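Local coordinates for putative fimbrium anchoring subunit Fim4B (Bacteroides ovatus, PDB 5CAG), which probably serves as the anchoring subunit of a fimbrium, a FimB/Mfa2-family lipoprotein of the bacterial outer membrane, at residues 75-81 with 112-118. Residues are numbered along the deposited sequence; the frame is centred on the assembly and turned at random.
Sequences NYNTESI and WSPDSLY. With SO4 (sulfate ion), chain D.
D115 turns its carboxylate into the backbone of the loop 78-81, where the amide groups of E79 and I81 point at it and that of S80 contributes weakly. OD2 takes the N-H of E79 on its syn side, at 2.8 Å from E79 N and 26° out of the carboxylate plane. OD1 is met nearly end-on by the N-H of I81, with OD1 and I81 N 3.1 Å apart. The side chain gets there because CG sits between the backbone N and the carbonyl carbon (chi1 53°). Aspartate suits the place: a short chain carrying two acceptors can hold a turn whose amides converge. T78 lies against the same group, its CB 3.4 Å from D115 OD2, while T78 OG1 bonds to the carbonyl oxygen of I81 within its own loop. A weak bond from S80 OG to the carbonyl oxygen of S113 extends the contact.

At the other end N75 uses both halves of its amide. OD1 accepts the N-H of Y118, 2.7 Å from Y118 N, and ND2 gives a nearly straight bond to S116 O at 3.2 Å, in the amide plane. Asparagine, donor and acceptor at once, can bond to both a main-chain N-H and a main-chain C=O, next to the antiparallel pair of strands 67-75 and 118-127. Its amide plane is inclined 53° to the Y118 ring, whose OH makes a weak bond to a sulfate ion, probably from the crystallisation liquor, also held by T30 and K146.

Between the two polar grips, I81 packs its CG1 on P114 CB and its CD1 on L117 CB (3.8 Å), and F205 of strand 197-205 touches all three residues. Beyond that strand pairing, the contact rests on side-chain bonds to main-chain groups; the converging amides would probably favour an ionised D115, although the nearby E79 carboxylate would work slightly against this.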
ATOM      1  N   ASN A  75      -6.457   2.680   8.506  1.00 73.82           N
ATOM      2  CA  ASN A  75      -6.742   4.109   8.532  1.00 74.38           C
ATOM      3  C   ASN A  75      -7.623   4.464   7.324  1.00 82.66           C
ATOM      4  O   ASN A  75      -7.334   4.089   6.177  1.00 80.97           O
ATOM      5  CB  ASN A  75      -5.464   4.921   8.575  1.00 69.79           C
ATOM      6  CG  ASN A  75      -4.503   4.655   7.450  1.00 84.32           C
ATOM      7  OD1 ASN A  75      -4.043   3.521   7.224  1.00 77.24           O
ATOM      8  ND2 ASN A  75      -4.158   5.722   6.749  1.00 73.28           N
ATOM      9  N   TYR A  76      -8.725   5.170   7.590  1.00 83.83           N
ATOM     10  CA  TYR A  76      -9.682   5.435   6.533  1.00 85.49           C
ATOM     11  C   TYR A  76      -9.307   6.565   5.623  1.00 95.63           C
ATOM     12  O   TYR A  76      -9.486   6.389   4.419  1.00 98.12           O
ATOM     13  CB  TYR A  76     -11.123   5.648   7.045  1.00 87.22           C
ATOM     14  CG  TYR A  76     -11.332   6.659   8.152  1.00 87.49           C
ATOM     15  CD1 TYR A  76     -11.454   8.013   7.869  1.00 88.91           C
ATOM     16  CD2 TYR A  76     -11.557   6.249   9.462  1.00 89.31           C
ATOM     17  CE1 TYR A  76     -11.686   8.948   8.874  1.00 89.34           C
ATOM     18  CE2 TYR A  76     -11.848   7.170  10.467  1.00 92.18           C
ATOM     19  CZ  TYR A  76     -11.893   8.525  10.171  1.00 99.43           C
ATOM     20  OH  TYR A  76     -12.165   9.457  11.149  1.00104.26           O
ATOM     21  N   ASN A  77      -8.836   7.710   6.142  1.00 94.12           N
ATOM     22  CA  ASN A  77      -8.623   8.863   5.265  1.00 95.71           C
ATOM     23  C   ASN A  77      -7.301   8.830   4.546  1.00 97.32           C
ATOM     24  O   ASN A  77      -6.276   9.172   5.150  1.00 98.28           O
ATOM     25  CB  ASN A  77      -8.763  10.175   6.037  1.00107.07           C
ATOM     26  CG  ASN A  77      -9.429  11.280   5.254  1.00146.87           C
ATOM     27  OD1 ASN A  77     -10.418  11.067   4.528  1.00145.49           O
ATOM     28  ND2 ASN A  77      -8.933  12.500   5.445  1.00140.92           N
ATOM     29  N   THR A  78      -7.331   8.406   3.256  1.00 90.61           N
ATOM     30  CA  THR A  78      -6.172   8.305   2.360  1.00 88.40           C
ATOM     31  C   THR A  78      -6.494   8.904   1.022  1.00 96.29           C
ATOM     32  O   THR A  78      -7.635   8.797   0.558  1.00 99.48           O
ATOM     33  CB  THR A  78      -5.630   6.860   2.173  1.00 84.94           C
ATOM     34  OG1 THR A  78      -6.656   5.893   1.998  1.00 77.41           O
ATOM     35  CG2 THR A  78      -4.747   6.439   3.280  1.00 85.64           C
ATOM     36  N   GLU A  79      -5.476   9.492   0.381  1.00 91.93           N
ATOM     37  CA  GLU A  79      -5.561  10.137  -0.923  1.00 92.78           C
ATOM     38  C   GLU A  79      -5.665   9.133  -2.069  1.00 94.20           C
ATOM     39  O   GLU A  79      -6.729   8.962  -2.666  1.00 96.46           O
ATOM     40  CB  GLU A  79      -4.323  11.040  -1.144  1.00 94.47           C
ATOM     41  CG  GLU A  79      -4.321  12.294  -0.286  1.00114.70           C
ATOM     42  CD  GLU A  79      -5.554  13.158  -0.465  1.00151.51           C
ATOM     43  OE1 GLU A  79      -5.736  13.698  -1.582  1.00162.99           O
ATOM     44  OE2 GLU A  79      -6.372  13.236   0.482  1.00146.08           O
ATOM     45  N   SER A  80      -4.536   8.516  -2.393  1.00 86.96           N
ATOM     46  CA  SER A  80      -4.342   7.595  -3.498  1.00 85.96           C
ATOM     47  C   SER A  80      -5.057   6.275  -3.281  1.00 86.05           C
ATOM     48  O   SER A  80      -5.616   5.718  -4.240  1.00 86.71           O
ATOM     49  CB  SER A  80      -2.846   7.325  -3.690  1.00 91.06           C
ATOM     50  OG  SER A  80      -2.046   8.500  -3.738  1.00106.40           O
ATOM     51  N   ILE A  81      -5.001   5.761  -2.030  1.00 78.49           N
ATOM     52  CA  ILE A  81      -5.532   4.454  -1.654  1.00 77.30           C
ATOM     53  C   ILE A  81      -7.020   4.473  -1.561  1.00 82.85           C
ATOM     54  O   ILE A  81      -7.628   5.364  -0.954  1.00 84.67           O
ATOM     55  CB  ILE A  81      -4.904   3.869  -0.363  1.00 78.85           C
ATOM     56  CG1 ILE A  81      -3.380   3.682  -0.548  1.00 76.99           C
ATOM     57  CG2 ILE A  81      -5.540   2.516  -0.018  1.00 80.22           C
ATOM     58  CD1 ILE A  81      -2.681   3.420   0.636  1.00 78.30           C
ATOM     59  N   TRP A 112      -1.442   5.097  -9.418  1.00 76.95           N
ATOM     60  CA  TRP A 112      -0.750   6.016  -8.523  1.00 76.68           C
ATOM     61  C   TRP A 112      -0.008   5.282  -7.431  1.00 82.06           C
ATOM     62  O   TRP A 112      -0.412   4.176  -7.081  1.00 82.70           O
ATOM     63  CB  TRP A 112      -1.744   6.973  -7.872  1.00 75.95           C
ATOM     64  CG  TRP A 112      -2.579   7.769  -8.823  1.00 78.79           C
ATOM     65  CD1 TRP A 112      -3.896   7.576  -9.111  1.00 83.43           C
ATOM     66  CD2 TRP A 112      -2.182   8.946  -9.535  1.00 79.20           C
ATOM     67  NE1 TRP A 112      -4.332   8.529 -10.006  1.00 84.26           N
ATOM     68  CE2 TRP A 112      -3.305   9.395 -10.265  1.00 84.93           C
ATOM     69  CE3 TRP A 112      -0.980   9.668  -9.632  1.00 79.84           C
ATOM     70  CZ2 TRP A 112      -3.262  10.531 -11.079  1.00 85.15           C
ATOM     71  CZ3 TRP A 112      -0.948  10.811 -10.418  1.00 81.98           C
ATOM     72  CH2 TRP A 112      -2.074  11.228 -11.134  1.00 84.10           C
ATOM     73  N   SER A 113       1.076   5.891  -6.884  1.00 78.65           N
ATOM     74  CA  SER A 113       1.835   5.313  -5.758  1.00 77.58           C
ATOM     75  C   SER A 113       0.977   5.390  -4.505  1.00 79.82           C
ATOM     76  O   SER A 113       0.261   6.382  -4.319  1.00 79.31           O
ATOM     77  CB  SER A 113       3.179   6.009  -5.530  1.00 80.42           C
ATOM     78  OG  SER A 113       3.381   7.131  -6.378  1.00 90.96           O
ATOM     79  N   PRO A 114       0.943   4.310  -3.698  1.00 74.86           N
ATOM     80  CA  PRO A 114       0.071   4.304  -2.526  1.00 73.86           C
ATOM     81  C   PRO A 114       0.576   5.210  -1.423  1.00 77.51           C
ATOM     82  O   PRO A 114       1.770   5.226  -1.161  1.00 76.74           O
ATOM     83  CB  PRO A 114       0.098   2.843  -2.095  1.00 75.54           C
ATOM     84  CG  PRO A 114       1.385   2.335  -2.558  1.00 79.91           C
ATOM     85  CD  PRO A 114       1.633   3.015  -3.850  1.00 76.12           C
ATOM     86  N   ASP A 115      -0.334   5.979  -0.782  1.00 75.35           N
ATOM     87  CA  ASP A 115       0.057   6.829   0.344  1.00 74.84           C
ATOM     88  C   ASP A 115       0.098   5.952   1.619  1.00 80.19           C
ATOM     89  O   ASP A 115       0.027   4.726   1.492  1.00 80.31           O
ATOM     90  CB  ASP A 115      -0.796   8.096   0.484  1.00 76.73           C
ATOM     91  CG  ASP A 115      -2.287   7.935   0.534  1.00 85.75           C
ATOM     92  OD1 ASP A 115      -2.827   7.131  -0.262  1.00 84.36           O
ATOM     93  OD2 ASP A 115      -2.931   8.692   1.292  1.00 96.84           O
ATOM     94  N   SER A 116       0.320   6.528   2.816  1.00 76.25           N
ATOM     95  CA  SER A 116       0.520   5.675   3.984  1.00 75.29           C
ATOM     96  C   SER A 116      -0.737   4.918   4.431  1.00 76.38           C
ATOM     97  O   SER A 116      -1.807   5.500   4.576  1.00 76.31           O
ATOM     98  CB  SER A 116       1.124   6.464   5.131  1.00 80.07           C
ATOM     99  OG  SER A 116       2.392   6.939   4.703  1.00 92.99           O
ATOM    100  N   LEU A 117      -0.586   3.583   4.576  1.00 70.80           N
ATOM    101  CA  LEU A 117      -1.629   2.663   5.053  1.00 69.07           C
ATOM    102  C   LEU A 117      -1.080   1.874   6.233  1.00 72.27           C
ATOM    103  O   LEU A 117       0.080   1.420   6.198  1.00 71.37           O
ATOM    104  CB  LEU A 117      -2.146   1.726   3.951  1.00 67.75           C
ATOM    105  CG  LEU A 117      -3.318   0.832   4.291  1.00 70.65           C
ATOM    106  CD1 LEU A 117      -4.641   1.611   4.421  1.00 69.58           C
ATOM    107  CD2 LEU A 117      -3.448  -0.209   3.274  1.00 72.86           C
ATOM    108  N   TYR A 118      -1.898   1.804   7.306  1.00 68.19           N
ATOM    109  CA  TYR A 118      -1.588   1.114   8.551  1.00 68.32           C
ATOM    110  C   TYR A 118      -2.613   0.035   8.749  1.00 74.18           C
ATOM    111  O   TYR A 118      -3.808   0.308   8.682  1.00 76.35           O
ATOM    112  CB  TYR A 118      -1.537   2.081   9.733  1.00 69.44           C
ATOM    113  CG  TYR A 118      -0.636   3.261   9.476  1.00 70.48           C
ATOM    114  CD1 TYR A 118       0.747   3.150   9.591  1.00 71.50           C
ATOM    115  CD2 TYR A 118      -1.162   4.487   9.083  1.00 71.74           C
ATOM    116  CE1 TYR A 118       1.582   4.240   9.337  1.00 72.99           C
ATOM    117  CE2 TYR A 118      -0.336   5.575   8.803  1.00 72.35           C
ATOM    118  CZ  TYR A 118       1.033   5.451   8.933  1.00 79.37           C
ATOM    119  OH  TYR A 118       1.806   6.560   8.668  1.00 80.67           O
TER
HETATM  120  S   SO4 D 403       5.661   8.299   8.437  1.00207.07           S
HETATM  121  O1  SO4 D 403       4.957   9.187   7.503  1.00206.72           O
HETATM  122  O2  SO4 D 403       5.695   8.893   9.769  1.00206.24           O
HETATM  123  O3  SO4 D 403       4.977   7.001   8.483  1.00206.71           O
HETATM  124  O4  SO4 D 403       7.039   8.110   7.991  1.00207.80           O